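Local coordinates for protein NADH:ubiquinone oxidoreductase, Na translocating, F subunit (Porphyromonas gingivalis, PDB 2R6H) that is an FAD-binding subunit of a respiratory-type oxidoreductase, pairing a flavin-binding region with a Rossmann-like nucleotide-binding domain, at residues G185-S196 / N215-Q226. Sequence-based numbering, arbitrary orientation.
Sequences GRKVSYWYGARS and NFKFHIALSDPQ
Trp191 and His219 have CG anti to their own carbonyl carbons (chi1 -61° for Trp191, nearly the same for His219); on directly paired residues of parallel strands, this sets the rings side by side, pointing the same way. ND1 of His219 sits over one face of the indole near its rim, 3.4 Å from Trp191 CZ2, and His219 CB makes a CH-pi contact with that six-membered ring; the ring planes are inclined at 40°. Ile238 and Ile242 of helix 238-247 also pack on Trp191. On the other sheet face, Tyr190 and Phe218 have CG swung anti to the backbone N and lie side by side, Tyr190 CD2 reaching Phe218 CE2 at 3.5 Å; Tyr190 also touches Leu171 of helix 168-181, and Phe218 meets Phe206 of helix 203-212. Between these layers a parallel-strand hydrogen-bond ladder joins 188-194 to the edge strand 216-222. Asn215 ND2 donates almost straight to Arg186 O (171°) and also to Thr184 O, tying Asn215 to the turn before strand 188-194. Beyond the ladder, Asp224 OD1 lies over the Arg195 guanidinium face, 3.9 Å from NH2, a long, charge-only salt bridge to a poorly ordered carboxylate. Linked through helix 203-212, the strands form a beta-alpha-beta crossover of the Rossmann-like NAD-binding domain, as in ferredoxin reductase-like flavoproteins.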
ATOM      1  N   GLY A 185      12.086  20.976  -1.173  1.00 44.42           N
ATOM      2  CA  GLY A 185      13.499  20.995  -1.487  1.00 45.28           C
ATOM      3  C   GLY A 185      14.233  20.023  -0.595  1.00 43.35           C
ATOM      4  O   GLY A 185      15.461  19.931  -0.632  1.00 44.11           O
ATOM      5  N   ARG A 186      13.473  19.309   0.224  1.00 41.12           N
ATOM      6  CA  ARG A 186      14.037  18.257   1.042  1.00 39.38           C
ATOM      7  C   ARG A 186      14.587  17.131   0.161  1.00 38.49           C
ATOM      8  O   ARG A 186      14.138  16.953  -0.975  1.00 39.18           O
ATOM      9  CB  ARG A 186      12.965  17.712   1.973  1.00 37.87           C
ATOM     10  CG  ARG A 186      12.657  18.624   3.113  1.00 36.97           C
ATOM     11  CD  ARG A 186      12.714  17.829   4.391  1.00 33.26           C
ATOM     12  NE  ARG A 186      11.415  17.665   5.017  1.00 30.08           N
ATOM     13  CZ  ARG A 186      11.146  16.748   5.936  1.00 29.52           C
ATOM     14  NH1 ARG A 186      12.080  15.879   6.321  1.00 27.02           N
ATOM     15  NH2 ARG A 186       9.930  16.691   6.456  1.00 31.31           N
ATOM     16  N   LYS A 187      15.560  16.384   0.681  1.00 44.73           N
ATOM     17  CA  LYS A 187      16.067  15.204  -0.001  1.00 43.48           C
ATOM     18  C   LYS A 187      15.256  13.976   0.408  1.00 41.92           C
ATOM     19  O   LYS A 187      15.059  13.708   1.595  1.00 41.20           O
ATOM     20  CB  LYS A 187      17.544  15.005   0.297  1.00 43.11           C
ATOM     21  CG  LYS A 187      18.115  13.737  -0.297  1.00 42.85           C
ATOM     22  CD  LYS A 187      19.515  13.983  -0.848  1.00 47.22           C
ATOM     23  CE  LYS A 187      20.285  12.685  -0.985  1.00 46.83           C
ATOM     24  NZ  LYS A 187      20.168  11.877   0.254  1.00 46.59           N
ATOM     25  N   VAL A 188      14.772  13.242  -0.585  1.00 38.05           N
ATOM     26  CA  VAL A 188      13.757  12.226  -0.342  1.00 37.10           C
ATOM     27  C   VAL A 188      13.990  11.000  -1.208  1.00 36.92           C
ATOM     28  O   VAL A 188      13.969  11.093  -2.429  1.00 38.66           O
ATOM     29  CB  VAL A 188      12.324  12.765  -0.661  1.00 37.21           C
ATOM     30  CG1 VAL A 188      11.292  11.691  -0.400  1.00 37.28           C
ATOM     31  CG2 VAL A 188      11.998  14.013   0.149  1.00 37.68           C
ATOM     32  N   SER A 189      14.208   9.850  -0.588  1.00 40.16           N
ATOM     33  CA  SER A 189      14.255   8.609  -1.346  1.00 39.18           C
ATOM     34  C   SER A 189      13.091   7.704  -0.940  1.00 37.48           C
ATOM     35  O   SER A 189      12.659   7.703   0.218  1.00 36.90           O
ATOM     36  CB  SER A 189      15.594   7.892  -1.145  1.00 39.30           C
ATOM     37  OG  SER A 189      15.801   7.518   0.211  1.00 40.32           O
ATOM     38  N   TYR A 190      12.580   6.939  -1.897  1.00 30.22           N
ATOM     39  CA  TYR A 190      11.543   5.951  -1.619  1.00 28.70           C
ATOM     40  C   TYR A 190      12.023   4.593  -2.098  1.00 28.32           C
ATOM     41  O   TYR A 190      12.298   4.420  -3.273  1.00 29.55           O
ATOM     42  CB  TYR A 190      10.265   6.341  -2.342  1.00 28.79           C
ATOM     43  CG  TYR A 190       9.102   5.413  -2.128  1.00 28.62           C
ATOM     44  CD1 TYR A 190       8.998   4.652  -0.988  1.00 29.62           C
ATOM     45  CD2 TYR A 190       8.085   5.324  -3.062  1.00 29.75           C
ATOM     46  CE1 TYR A 190       7.919   3.810  -0.791  1.00 29.56           C
ATOM     47  CE2 TYR A 190       7.001   4.496  -2.867  1.00 27.95           C
ATOM     48  CZ  TYR A 190       6.917   3.737  -1.734  1.00 28.02           C
ATOM     49  OH  TYR A 190       5.836   2.896  -1.538  1.00 27.51           O
ATOM     50  N   TRP A 191      12.152   3.641  -1.185  1.00 36.50           N
ATOM     51  CA  TRP A 191      12.583   2.292  -1.524  1.00 36.75           C
ATOM     52  C   TRP A 191      11.415   1.342  -1.360  1.00 36.49           C
ATOM     53  O   TRP A 191      11.038   1.023  -0.238  1.00 37.05           O
ATOM     54  CB  TRP A 191      13.709   1.851  -0.589  1.00 36.51           C
ATOM     55  CG  TRP A 191      14.922   2.716  -0.669  1.00 37.05           C
ATOM     56  CD1 TRP A 191      15.054   3.991  -0.203  1.00 38.31           C
ATOM     57  CD2 TRP A 191      16.178   2.377  -1.254  1.00 35.96           C
ATOM     58  NE1 TRP A 191      16.314   4.469  -0.464  1.00 37.43           N
ATOM     59  CE2 TRP A 191      17.022   3.493  -1.111  1.00 37.10           C
ATOM     60  CE3 TRP A 191      16.674   1.237  -1.879  1.00 36.60           C
ATOM     61  CZ2 TRP A 191      18.330   3.496  -1.569  1.00 38.43           C
ATOM     62  CZ3 TRP A 191      17.966   1.245  -2.331  1.00 37.91           C
ATOM     63  CH2 TRP A 191      18.780   2.363  -2.177  1.00 39.55           C
ATOM     64  N   TYR A 192      10.838   0.883  -2.461  1.00 33.24           N
ATOM     65  CA  TYR A 192       9.687  -0.022  -2.385  1.00 32.79           C
ATOM     66  C   TYR A 192      10.066  -1.453  -2.741  1.00 32.58           C
ATOM     67  O   TYR A 192      10.672  -1.699  -3.775  1.00 32.88           O
ATOM     68  CB  TYR A 192       8.580   0.458  -3.324  1.00 34.10           C
ATOM     69  CG  TYR A 192       7.343  -0.418  -3.332  1.00 34.89           C
ATOM     70  CD1 TYR A 192       6.337  -0.244  -2.386  1.00 36.01           C
ATOM     71  CD2 TYR A 192       7.174  -1.410  -4.290  1.00 35.15           C
ATOM     72  CE1 TYR A 192       5.201  -1.041  -2.392  1.00 34.06           C
ATOM     73  CE2 TYR A 192       6.048  -2.205  -4.304  1.00 35.60           C
ATOM     74  CZ  TYR A 192       5.067  -2.016  -3.357  1.00 35.91           C
ATOM     75  OH  TYR A 192       3.955  -2.815  -3.374  1.00 35.29           O
ATOM     76  N   GLY A 193       9.696  -2.401  -1.894  1.00 42.01           N
ATOM     77  CA  GLY A 193       9.997  -3.793  -2.169  1.00 42.43           C
ATOM     78  C   GLY A 193       8.816  -4.605  -2.664  1.00 42.78           C
ATOM     79  O   GLY A 193       7.749  -4.620  -2.057  1.00 42.94           O
ATOM     80  N   ALA A 194       9.003  -5.291  -3.780  1.00 30.97           N
ATOM     81  CA  ALA A 194       7.955  -6.145  -4.318  1.00 31.35           C
ATOM     82  C   ALA A 194       8.542  -7.522  -4.594  1.00 32.25           C
ATOM     83  O   ALA A 194       9.745  -7.654  -4.791  1.00 32.28           O
ATOM     84  CB  ALA A 194       7.364  -5.532  -5.583  1.00 32.00           C
ATOM     85  N   ARG A 195       7.708  -8.553  -4.607  1.00 55.41           N
ATOM     86  CA  ARG A 195       8.259  -9.881  -4.811  1.00 57.67           C
ATOM     87  C   ARG A 195       8.870 -10.050  -6.211  1.00 57.79           C
ATOM     88  O   ARG A 195       9.985 -10.532  -6.326  1.00 59.03           O
ATOM     89  CB  ARG A 195       7.270 -10.990  -4.428  1.00 58.05           C
ATOM     90  CG  ARG A 195       6.662 -11.771  -5.564  1.00 61.76           C
ATOM     91  CD  ARG A 195       5.698 -12.847  -5.039  1.00 62.53           C
ATOM     92  NE  ARG A 195       6.357 -14.141  -4.824  1.00 74.33           N
ATOM     93  CZ  ARG A 195       6.504 -14.751  -3.641  1.00 77.52           C
ATOM     94  NH1 ARG A 195       6.035 -14.202  -2.518  1.00 78.15           N
ATOM     95  NH2 ARG A 195       7.122 -15.929  -3.580  1.00 78.56           N
ATOM     96  N   SER A 196       8.174  -9.616  -7.261  1.00 28.82           N
ATOM     97  CA  SER A 196       8.710  -9.680  -8.636  1.00 30.29           C
ATOM     98  C   SER A 196       8.304  -8.499  -9.520  1.00 31.19           C
ATOM     99  O   SER A 196       7.475  -7.679  -9.129  1.00 30.66           O
ATOM    100  CB  SER A 196       8.271 -10.966  -9.339  1.00 31.83           C
ATOM    101  OG  SER A 196       6.954 -10.837  -9.862  1.00 34.68           O
ATOM    102  N   ASN A 215      16.223  16.036  -6.055  1.00 41.18           N
ATOM    103  CA  ASN A 215      16.251  15.667  -4.640  1.00 40.16           C
ATOM    104  C   ASN A 215      15.391  14.447  -4.285  1.00 38.42           C
ATOM    105  O   ASN A 215      15.276  14.061  -3.114  1.00 36.65           O
ATOM    106  CB  ASN A 215      15.921  16.867  -3.730  1.00 40.93           C
ATOM    107  CG  ASN A 215      14.743  17.693  -4.233  1.00 43.18           C
ATOM    108  OD1 ASN A 215      14.688  18.062  -5.410  1.00 47.16           O
ATOM    109  ND2 ASN A 215      13.802  18.002  -3.336  1.00 42.42           N
ATOM    110  N   PHE A 216      14.806  13.824  -5.298  1.00 44.03           N
ATOM    111  CA  PHE A 216      14.012  12.629  -5.062  1.00 42.44           C
ATOM    112  C   PHE A 216      14.527  11.435  -5.857  1.00 42.10           C
ATOM    113  O   PHE A 216      14.791  11.548  -7.050  1.00 43.53           O
ATOM    114  CB  PHE A 216      12.550  12.892  -5.403  1.00 43.21           C
ATOM    115  CG  PHE A 216      11.721  11.650  -5.478  1.00 42.35           C
ATOM    116  CD1 PHE A 216      11.250  11.046  -4.328  1.00 41.41           C
ATOM    117  CD2 PHE A 216      11.408  11.088  -6.700  1.00 45.49           C
ATOM    118  CE1 PHE A 216      10.488   9.915  -4.389  1.00 40.25           C
ATOM    119  CE2 PHE A 216      10.645   9.951  -6.769  1.00 44.14           C
ATOM    120  CZ  PHE A 216      10.183   9.365  -5.612  1.00 41.19           C
ATOM    121  N   LYS A 217      14.670  10.293  -5.191  1.00 48.59           N
ATOM    122  CA  LYS A 217      15.041   9.055  -5.866  1.00 48.36           C
ATOM    123  C   LYS A 217      14.092   7.930  -5.487  1.00 46.37           C
ATOM    124  O   LYS A 217      13.621   7.843  -4.353  1.00 45.45           O
ATOM    125  CB  LYS A 217      16.479   8.658  -5.540  1.00 48.38           C
ATOM    126  CG  LYS A 217      17.505   9.670  -5.973  1.00 52.35           C
ATOM    127  CD  LYS A 217      17.914   9.465  -7.411  1.00 59.46           C
ATOM    128  CE  LYS A 217      19.068  10.410  -7.769  1.00 66.31           C
ATOM    129  NZ  LYS A 217      20.097   9.811  -8.702  1.00 70.64           N
ATOM    130  N   PHE A 218      13.817   7.070  -6.455  1.00 35.92           N
ATOM    131  CA  PHE A 218      12.924   5.952  -6.251  1.00 34.41           C
ATOM    132  C   PHE A 218      13.631   4.684  -6.677  1.00 34.85           C
ATOM    133  O   PHE A 218      14.137   4.598  -7.785  1.00 37.28           O
ATOM    134  CB  PHE A 218      11.672   6.157  -7.093  1.00 34.94           C
ATOM    135  CG  PHE A 218      10.711   5.008  -7.050  1.00 32.04           C
ATOM    136  CD1 PHE A 218      10.309   4.386  -8.223  1.00 32.51           C
ATOM    137  CD2 PHE A 218      10.198   4.559  -5.845  1.00 30.98           C
ATOM    138  CE1 PHE A 218       9.415   3.336  -8.208  1.00 31.14           C
ATOM    139  CE2 PHE A 218       9.299   3.498  -5.815  1.00 31.02           C
ATOM    140  CZ  PHE A 218       8.909   2.884  -7.004  1.00 31.50           C
ATOM    141  N   HIS A 219      13.680   3.705  -5.789  1.00 40.00           N
ATOM    142  CA  HIS A 219      14.302   2.434  -6.113  1.00 40.41           C
ATOM    143  C   HIS A 219      13.349   1.289  -5.855  1.00 39.02           C
ATOM    144  O   HIS A 219      12.708   1.234  -4.811  1.00 37.99           O
ATOM    145  CB  HIS A 219      15.547   2.211  -5.263  1.00 40.91           C
ATOM    146  CG  HIS A 219      16.633   3.205  -5.508  1.00 42.77           C
ATOM    147  ND1 HIS A 219      17.000   4.152  -4.577  1.00 43.09           N
ATOM    148  CD2 HIS A 219      17.434   3.399  -6.584  1.00 44.04           C
ATOM    149  CE1 HIS A 219      17.978   4.892  -5.068  1.00 45.95           C
ATOM    150  NE2 HIS A 219      18.261   4.453  -6.282  1.00 47.40           N
ATOM    151  N   ILE A 220      13.282   0.360  -6.800  1.00 36.00           N
ATOM    152  CA  ILE A 220      12.528  -0.872  -6.619  1.00 34.93           C
ATOM    153  C   ILE A 220      13.476  -2.021  -6.281  1.00 34.27           C
ATOM    154  O   ILE A 220      14.569  -2.085  -6.820  1.00 36.04           O
ATOM    155  CB  ILE A 220      11.794  -1.218  -7.899  1.00 36.24           C
ATOM    156  CG1 ILE A 220      10.618  -0.275  -8.088  1.00 35.92           C
ATOM    157  CG2 ILE A 220      11.338  -2.656  -7.877  1.00 36.48           C
ATOM    158  CD1 ILE A 220      10.264  -0.098  -9.524  1.00 39.85           C
ATOM    159  N   ALA A 221      13.079  -2.907  -5.374  1.00 27.93           N
ATOM    160  CA  ALA A 221      13.890  -4.081  -5.057  1.00 27.78           C
ATOM    161  C   ALA A 221      13.005  -5.310  -5.060  1.00 27.47           C
ATOM    162  O   ALA A 221      11.985  -5.365  -4.374  1.00 27.04           O
ATOM    163  CB  ALA A 221      14.580  -3.930  -3.716  1.00 27.20           C
ATOM    164  N   LEU A 222      13.389  -6.303  -5.840  1.00 29.45           N
ATOM    165  CA  LEU A 222      12.566  -7.486  -5.966  1.00 29.50           C
ATOM    166  C   LEU A 222      13.104  -8.590  -5.068  1.00 29.55           C
ATOM    167  O   LEU A 222      14.298  -8.861  -5.074  1.00 30.40           O
ATOM    168  CB  LEU A 222      12.538  -7.918  -7.427  1.00 30.38           C
ATOM    169  CG  LEU A 222      12.062  -6.779  -8.335  1.00 31.25           C
ATOM    170  CD1 LEU A 222      12.075  -7.216  -9.783  1.00 34.08           C
ATOM    171  CD2 LEU A 222      10.678  -6.288  -7.916  1.00 29.29           C
ATOM    172  N   SER A 223      12.238  -9.217  -4.282  1.00 29.84           N
ATOM    173  CA  SER A 223      12.689 -10.278  -3.387  1.00 30.99           C
ATOM    174  C   SER A 223      12.807 -11.652  -4.063  1.00 32.85           C
ATOM    175  O   SER A 223      13.748 -12.387  -3.796  1.00 33.20           O
ATOM    176  CB  SER A 223      11.767 -10.367  -2.186  1.00 30.20           C
ATOM    177  OG  SER A 223      10.477 -10.775  -2.595  1.00 31.87           O
ATOM    178  N   ASP A 224      11.853 -11.996  -4.927  1.00 60.14           N
ATOM    179  CA  ASP A 224      11.891 -13.258  -5.657  1.00 62.99           C
ATOM    180  C   ASP A 224      11.713 -13.019  -7.149  1.00 63.56           C
ATOM    181  O   ASP A 224      10.719 -13.466  -7.711  1.00 64.21           O
ATOM    182  CB  ASP A 224      10.749 -14.196  -5.223  1.00 64.59           C
ATOM    183  CG  ASP A 224      10.666 -14.414  -3.695  1.00 70.95           C
ATOM    184  OD1 ASP A 224      10.162 -13.524  -2.961  1.00 74.33           O
ATOM    185  OD2 ASP A 224      11.054 -15.514  -3.226  1.00 77.91           O
ATOM    186  N   PRO A 225      12.667 -12.328  -7.801  1.00 34.51           N
ATOM    187  CA  PRO A 225      12.489 -11.991  -9.224  1.00 36.38           C
ATOM    188  C   PRO A 225      12.249 -13.240 -10.056  1.00 38.40           C
ATOM    189  O   PRO A 225      12.868 -14.269  -9.778  1.00 38.62           O
ATOM    190  CB  PRO A 225      13.829 -11.366  -9.630  1.00 37.00           C
ATOM    191  CG  PRO A 225      14.498 -11.009  -8.388  1.00 35.59           C
ATOM    192  CD  PRO A 225      13.988 -11.923  -7.301  1.00 34.48           C
ATOM    193  N   GLN A 226      11.374 -13.141 -11.054  1.00 63.70           N
ATOM    194  CA  GLN A 226      11.083 -14.248 -11.954  1.00 66.14           C
ATOM    195  C   GLN A 226      11.854 -14.102 -13.262  1.00 68.83           C
ATOM    196  O   GLN A 226      12.020 -12.993 -13.766  1.00 69.87           O
ATOM    197  CB  GLN A 226       9.585 -14.309 -12.253  1.00 66.46           C
ATOM    198  CG  GLN A 226       8.710 -14.368 -11.020  1.00 66.44           C
ATOM    199  CD  GLN A 226       9.125 -15.473 -10.073  1.00 68.05           C
ATOM    200  OE1 GLN A 226       9.580 -16.533 -10.502  1.00 68.03           O
ATOM    201  NE2 GLN A 226       8.974 -15.230  -8.773  1.00 67.52           N
TER
HETATM  202  O   HOH W   1       6.170 -13.928  -7.953  1.00 44.87           O